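Local structure of bacterial leucyl aminopeptidase (Legionella pneumophila, 6ESL) at residues N145-A148 with T149-T152; V181-G184 with W185-Q188. The protein probably removes N-terminal residues, leucine among them, from peptides as a secreted zinc-dependent aminopeptidase of peptidase family M28. One frame throughout, in Å; residues are numbered along the deposited sequence.

Overall arrangement
Following the chain from the N terminus, contact 1 comes first, in the turn that leads from the loop after helix 130-142 into helix 151-170. That helix runs on to strand 176-183, at whose end contact 2 makes the turn toward strand 188-195. Each closes a local loop of its own, and the two lie in series, neither enclosing the other, with centres about 11 Å apart. They are nonetheless joined directly: Gln-188 NE2 probably bonds Arg-146 O, and Gln-188 N probably bonds Ala-148 O. The turn leading into helix 151-170 is thereby tied to the edge hairpin of the mixed sheet, with the Arg-146 side chain about 8 Å from a bound zinc ion.

Contact 1 (N145-A148 with T149-T152); sequences NRSA and TKDT
Asn-145 meets Thr-152 twice. The hydroxyl OG1 of Thr-152 donates to the backbone O of Asn-145 at 2.8 Å, coming from above the carbonyl plane, and the same OG1 lies 3.0 Å from the side-chain OD1 of Asn-145. With its CG wedged between the backbone N and the carbonyl carbon (chi1 64°), Asn-145 turns its amide toward the following residues, where OD1 accepts a bond from Ser-147 N (3.2 Å) in an Asx turn; ND2 is taken up by Gly-215 O. The Arg-146 side chain leaves 149-152 behind; NE bonds Met-210 O, and NH1 and NH2 bond the carbonyls of Pro-218 and Gly-219. Ser-147 opens a type I beta turn that ends at Lys-150, the N-cap residue of helix 151-170, and Ser-147 O receives Lys-150 N at 3.0 Å and an N-H...O angle of 159°. The Ser-147 hydroxyl OG, set anti to the backbone N (chi1 -180°), lies beside the carbonyl carbon and accepts from Thr-149 OG1 at 3.2 Å. Alongside, Ser-147 CB packs on Lys-150 CG at 3.8 Å. Asp-214 OD1, outside the turn, takes both a hydrogen bond from Ser-147 OG and the charge of Lys-150 NZ, brought there by the bent lysine chain.

Contact 2 (V181-G184 with W185-Q188); sequences VKTG and WYKQ
Thr-183 to Tyr-186 form a type II' beta turn, closed by a bond from Tyr-186 N to Thr-183 O of 3.0 Å that is bent to 142° at the hydrogen. Gly-184 occupies the first corner with a positive phi of 51°, a conformation that favours glycine. The two ends of the turn are also bridged by a water that accepts from Thr-183 N and donates to Tyr-186 O, at 2.8 Å from each. The turn thus starts the hairpin connection between strands 176-183 and 188-195, at the margin of the mixed sheet, and the chain bends sharply at Lys-187 before entering the second strand. OG1 of Thr-183 reaches Gln-188 O at 2.5 Å, a hydrogen bond so short that its exact length is doubtful. A chi1 of -43° puts OG1 beside the backbone N and the methyl CG2 anti to it, against Tyr-186 CB at 3.7 Å, and both residues pack on Val-261 of helix 261-272. The Tyr-186 ring has Thr-183 O at its edge, in plane, 3.5 Å from CD2. Over one ring face stands Trp-185 NE1, 3.1 Å above the plane and offset toward the rim. The phenol OH of Tyr-186 bonds Arg-258 NE of its own chain and Glu-22 OE2 of the second subunit.

Contact 1 (N145-A148 with T149-T152)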
ATOM      1  N   ASN B 145      23.425 -26.507  12.237  1.00 33.27           N
ATOM      2  CA  ASN B 145      22.705 -25.201  12.175  1.00 32.82           C
ATOM      3  C   ASN B 145      23.503 -24.302  11.269  1.00 33.78           C
ATOM      4  O   ASN B 145      24.576 -24.706  10.756  1.00 33.62           O
ATOM      5  CB  ASN B 145      22.456 -24.603  13.526  1.00 32.27           C
ATOM      6  CG  ASN B 145      23.794 -24.220  14.291  1.00 32.74           C
ATOM      7  OD1 ASN B 145      24.768 -23.605  13.727  1.00 34.27           O
ATOM      8  ND2 ASN B 145      23.824 -24.611  15.547  1.00 29.72           N
ATOM      9  N   ARG B 146      22.985 -23.079  11.037  1.00 31.24           N
ATOM     10  CA  ARG B 146      23.728 -22.104  10.231  1.00 29.35           C
ATOM     11  C   ARG B 146      23.816 -20.785  10.974  1.00 30.63           C
ATOM     12  O   ARG B 146      23.784 -19.692  10.367  1.00 30.44           O
ATOM     13  CB  ARG B 146      23.067 -21.992   8.885  1.00 29.32           C
ATOM     14  CG  ARG B 146      22.748 -23.361   8.186  1.00 29.38           C
ATOM     15  CD  ARG B 146      22.146 -23.127   6.818  1.00 28.23           C
ATOM     16  NE  ARG B 146      20.825 -22.396   6.810  1.00 28.27           N
ATOM     17  CZ  ARG B 146      19.630 -22.978   6.929  1.00 29.24           C
ATOM     18  NH1 ARG B 146      19.506 -24.299   7.163  1.00 31.12           N
ATOM     19  NH2 ARG B 146      18.513 -22.270   6.759  1.00 26.19           N
ATOM     20  N   SER B 147      24.000 -20.899  12.301  1.00 30.99           N
ATOM     21  CA  SER B 147      24.196 -19.774  13.173  1.00 31.59           C
ATOM     22  C   SER B 147      25.419 -18.940  12.866  1.00 33.82           C
ATOM     23  O   SER B 147      26.523 -19.488  12.654  1.00 34.20           O
ATOM     24  CB  SER B 147      24.324 -20.272  14.578  1.00 32.44           C
ATOM     25  OG  SER B 147      24.512 -19.231  15.519  1.00 32.90           O
ATOM     26  N   ALA B 148      25.228 -17.598  12.933  1.00 32.72           N
ATOM     27  CA  ALA B 148      26.240 -16.674  12.569  1.00 32.95           C
ATOM     28  C   ALA B 148      27.471 -16.714  13.524  1.00 33.55           C
ATOM     29  O   ALA B 148      28.481 -16.151  13.195  1.00 33.30           O
ATOM     30  CB  ALA B 148      25.684 -15.297  12.500  1.00 32.00           C
ATOM     31  N   THR B 149      27.352 -17.372  14.659  1.00 34.57           N
ATOM     32  CA  THR B 149      28.450 -17.437  15.648  1.00 37.86           C
ATOM     33  C   THR B 149      29.177 -18.768  15.535  1.00 38.57           C
ATOM     34  O   THR B 149      30.062 -18.982  16.372  1.00 37.61           O
ATOM     35  CB  THR B 149      27.945 -17.356  17.127  1.00 38.08           C
ATOM     36  OG1 THR B 149      26.942 -18.362  17.344  1.00 37.94           O
ATOM     37  CG2 THR B 149      27.354 -15.972  17.441  1.00 38.90           C
ATOM     38  N   LYS B 150      28.774 -19.632  14.612  1.00 36.71           N
ATOM     39  CA  LYS B 150      29.326 -20.996  14.480  1.00 39.00           C
ATOM     40  C   LYS B 150      30.040 -21.304  13.189  1.00 39.44           C
ATOM     41  O   LYS B 150      29.762 -20.748  12.142  1.00 38.16           O
ATOM     42  CB  LYS B 150      28.217 -22.022  14.653  1.00 39.62           C
ATOM     43  CG  LYS B 150      27.444 -21.831  15.965  1.00 41.26           C
ATOM     44  CD  LYS B 150      28.359 -22.177  17.146  1.00 44.22           C
ATOM     45  CE  LYS B 150      27.573 -22.775  18.277  1.00 45.97           C
ATOM     46  NZ  LYS B 150      26.943 -21.729  19.016  1.00 47.58           N
ATOM     47  N   ASP B 151      30.952 -22.297  13.266  1.00 42.19           N
ATOM     48  CA  ASP B 151      31.670 -22.754  12.057  1.00 42.94           C
ATOM     49  C   ASP B 151      30.753 -23.239  10.966  1.00 39.22           C
ATOM     50  O   ASP B 151      30.963 -22.928   9.798  1.00 39.75           O
ATOM     51  CB  ASP B 151      32.758 -23.800  12.399  1.00 47.39           C
ATOM     52  CG  ASP B 151      33.910 -23.206  13.177  1.00 50.73           C
ATOM     53  OD1 ASP B 151      34.201 -21.989  13.042  1.00 52.81           O
ATOM     54  OD2 ASP B 151      34.570 -23.976  13.920  1.00 51.57           O
ATOM     55  N   THR B 152      29.684 -23.906  11.328  1.00 37.15           N
ATOM     56  CA  THR B 152      28.660 -24.297  10.344  1.00 37.51           C
ATOM     57  C   THR B 152      28.024 -23.127   9.617  1.00 35.81           C
ATOM     58  O   THR B 152      27.713 -23.263   8.437  1.00 35.25           O
ATOM     59  CB  THR B 152      27.568 -25.231  10.963  1.00 37.37           C
ATOM     60  OG1 THR B 152      27.036 -24.632  12.125  1.00 36.22           O
ATOM     61  CG2 THR B 152      28.266 -26.582  11.403  1.00 39.23           C
TER

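Contact 2 (V181-G184 with W185-Q188)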
ATOM      1  N   VAL B 181      30.788  -9.503   2.783  1.00 42.02           N
ATOM      2  CA  VAL B 181      30.742  -8.388   3.682  1.00 43.14           C
ATOM      3  C   VAL B 181      30.775  -8.894   5.108  1.00 42.45           C
ATOM      4  O   VAL B 181      29.899  -9.621   5.542  1.00 39.95           O
ATOM      5  CB  VAL B 181      29.480  -7.568   3.467  1.00 42.23           C
ATOM      6  CG1 VAL B 181      29.433  -6.416   4.490  1.00 42.12           C
ATOM      7  CG2 VAL B 181      29.470  -6.999   2.056  1.00 43.61           C
ATOM      8  N   LYS B 182      31.787  -8.469   5.849  1.00 44.37           N
ATOM      9  CA  LYS B 182      31.937  -8.826   7.244  1.00 45.60           C
ATOM     10  C   LYS B 182      30.788  -8.382   8.180  1.00 43.12           C
ATOM     11  O   LYS B 182      30.001  -7.461   7.895  1.00 39.88           O
ATOM     12  CB  LYS B 182      33.323  -8.390   7.761  1.00 50.50           C
ATOM     13  CG  LYS B 182      34.429  -9.169   7.113  1.00 56.26           C
ATOM     14  CD  LYS B 182      35.775  -8.690   7.634  1.00 63.08           C
ATOM     15  CE  LYS B 182      36.896  -9.474   7.016  1.00 67.79           C
ATOM     16  NZ  LYS B 182      38.177  -8.928   7.558  1.00 71.09           N
ATOM     17  N   THR B 183      30.683  -9.137   9.268  1.00 42.72           N
ATOM     18  CA  THR B 183      29.537  -9.038  10.193  1.00 39.67           C
ATOM     19  C   THR B 183      29.984  -8.680  11.626  1.00 40.58           C
ATOM     20  O   THR B 183      29.531  -9.283  12.576  1.00 38.32           O
ATOM     21  CB  THR B 183      28.826 -10.375  10.203  1.00 37.88           C
ATOM     22  OG1 THR B 183      28.712 -10.876   8.852  1.00 37.38           O
ATOM     23  CG2 THR B 183      27.410 -10.170  10.760  1.00 37.02           C
ATOM     24  N   GLY B 184      30.977  -7.814  11.759  1.00 43.11           N
ATOM     25  CA  GLY B 184      31.582  -7.570  13.077  1.00 45.16           C
ATOM     26  C   GLY B 184      32.021  -8.806  13.848  1.00 44.39           C
ATOM     27  O   GLY B 184      32.787  -9.595  13.340  1.00 47.02           O
ATOM     28  N   TRP B 185      31.600  -8.917  15.112  1.00 44.95           N
ATOM     29  CA  TRP B 185      32.070 -10.020  15.930  1.00 47.83           C
ATOM     30  C   TRP B 185      31.553 -11.335  15.426  1.00 43.60           C
ATOM     31  O   TRP B 185      32.055 -12.382  15.775  1.00 42.85           O
ATOM     32  CB  TRP B 185      31.929  -9.663  17.493  1.00 51.55           C
ATOM     33  CG  TRP B 185      30.674 -10.215  17.911  1.00 55.02           C
ATOM     34  CD1 TRP B 185      29.462  -9.779  17.509  1.00 58.05           C
ATOM     35  CD2 TRP B 185      30.450 -11.403  18.677  1.00 58.47           C
ATOM     36  NE1 TRP B 185      28.483 -10.587  17.991  1.00 63.26           N
ATOM     37  CE2 TRP B 185      29.056 -11.601  18.717  1.00 57.79           C
ATOM     38  CE3 TRP B 185      31.276 -12.313  19.349  1.00 60.44           C
ATOM     39  CZ2 TRP B 185      28.467 -12.661  19.397  1.00 53.95           C
ATOM     40  CZ3 TRP B 185      30.683 -13.380  20.034  1.00 59.87           C
ATOM     41  CH2 TRP B 185      29.291 -13.539  20.049  1.00 56.84           C
ATOM     42  N   TYR B 186      30.506 -11.321  14.602  1.00 40.53           N
ATOM     43  CA  TYR B 186      29.983 -12.574  14.097  1.00 39.48           C
ATOM     44  C   TYR B 186      30.902 -13.134  13.031  1.00 41.30           C
ATOM     45  O   TYR B 186      31.272 -12.419  12.081  1.00 40.20           O
ATOM     46  CB  TYR B 186      28.583 -12.395  13.482  1.00 37.37           C
ATOM     47  CG  TYR B 186      27.542 -12.053  14.519  1.00 35.58           C
ATOM     48  CD1 TYR B 186      26.923 -13.046  15.271  1.00 34.30           C
ATOM     49  CD2 TYR B 186      27.213 -10.736  14.784  1.00 36.59           C
ATOM     50  CE1 TYR B 186      26.044 -12.743  16.315  1.00 34.89           C
ATOM     51  CE2 TYR B 186      26.261 -10.403  15.749  1.00 35.76           C
ATOM     52  CZ  TYR B 186      25.666 -11.456  16.522  1.00 34.67           C
ATOM     53  OH  TYR B 186      24.767 -11.165  17.554  1.00 33.78           O
ATOM     54  N   LYS B 187      31.257 -14.403  13.169  1.00 41.14           N
ATOM     55  CA  LYS B 187      32.166 -14.968  12.163  1.00 43.82           C
ATOM     56  C   LYS B 187      31.562 -15.259  10.794  1.00 40.73           C
ATOM     57  O   LYS B 187      32.283 -15.252   9.805  1.00 40.81           O
ATOM     58  CB  LYS B 187      32.881 -16.198  12.708  1.00 48.68           C
ATOM     59  CG  LYS B 187      31.962 -17.256  13.226  1.00 48.88           C
ATOM     60  CD  LYS B 187      32.748 -18.490  13.663  1.00 54.63           C
ATOM     61  CE  LYS B 187      33.357 -18.316  15.061  1.00 57.86           C
ATOM     62  NZ  LYS B 187      33.611 -19.716  15.538  1.00 60.68           N
ATOM     63  N   GLN B 188      30.240 -15.492  10.705  1.00 37.93           N
ATOM     64  CA  GLN B 188      29.567 -15.618   9.360  1.00 35.06           C
ATOM     65  C   GLN B 188      29.483 -14.298   8.602  1.00 34.18           C
ATOM     66  O   GLN B 188      28.865 -13.341   9.101  1.00 33.45           O
ATOM     67  CB  GLN B 188      28.158 -16.193   9.525  1.00 34.27           C
ATOM     68  CG  GLN B 188      27.299 -16.483   8.304  1.00 32.43           C
ATOM     69  CD  GLN B 188      25.935 -16.920   8.749  1.00 31.71           C
ATOM     70  OE1 GLN B 188      25.146 -16.054   9.246  1.00 30.91           O
ATOM     71  NE2 GLN B 188      25.608 -18.242   8.629  1.00 30.19           N
TER
HETATM   72  O   HOH W   1      32.286 -11.372   9.713  1.00 51.19           O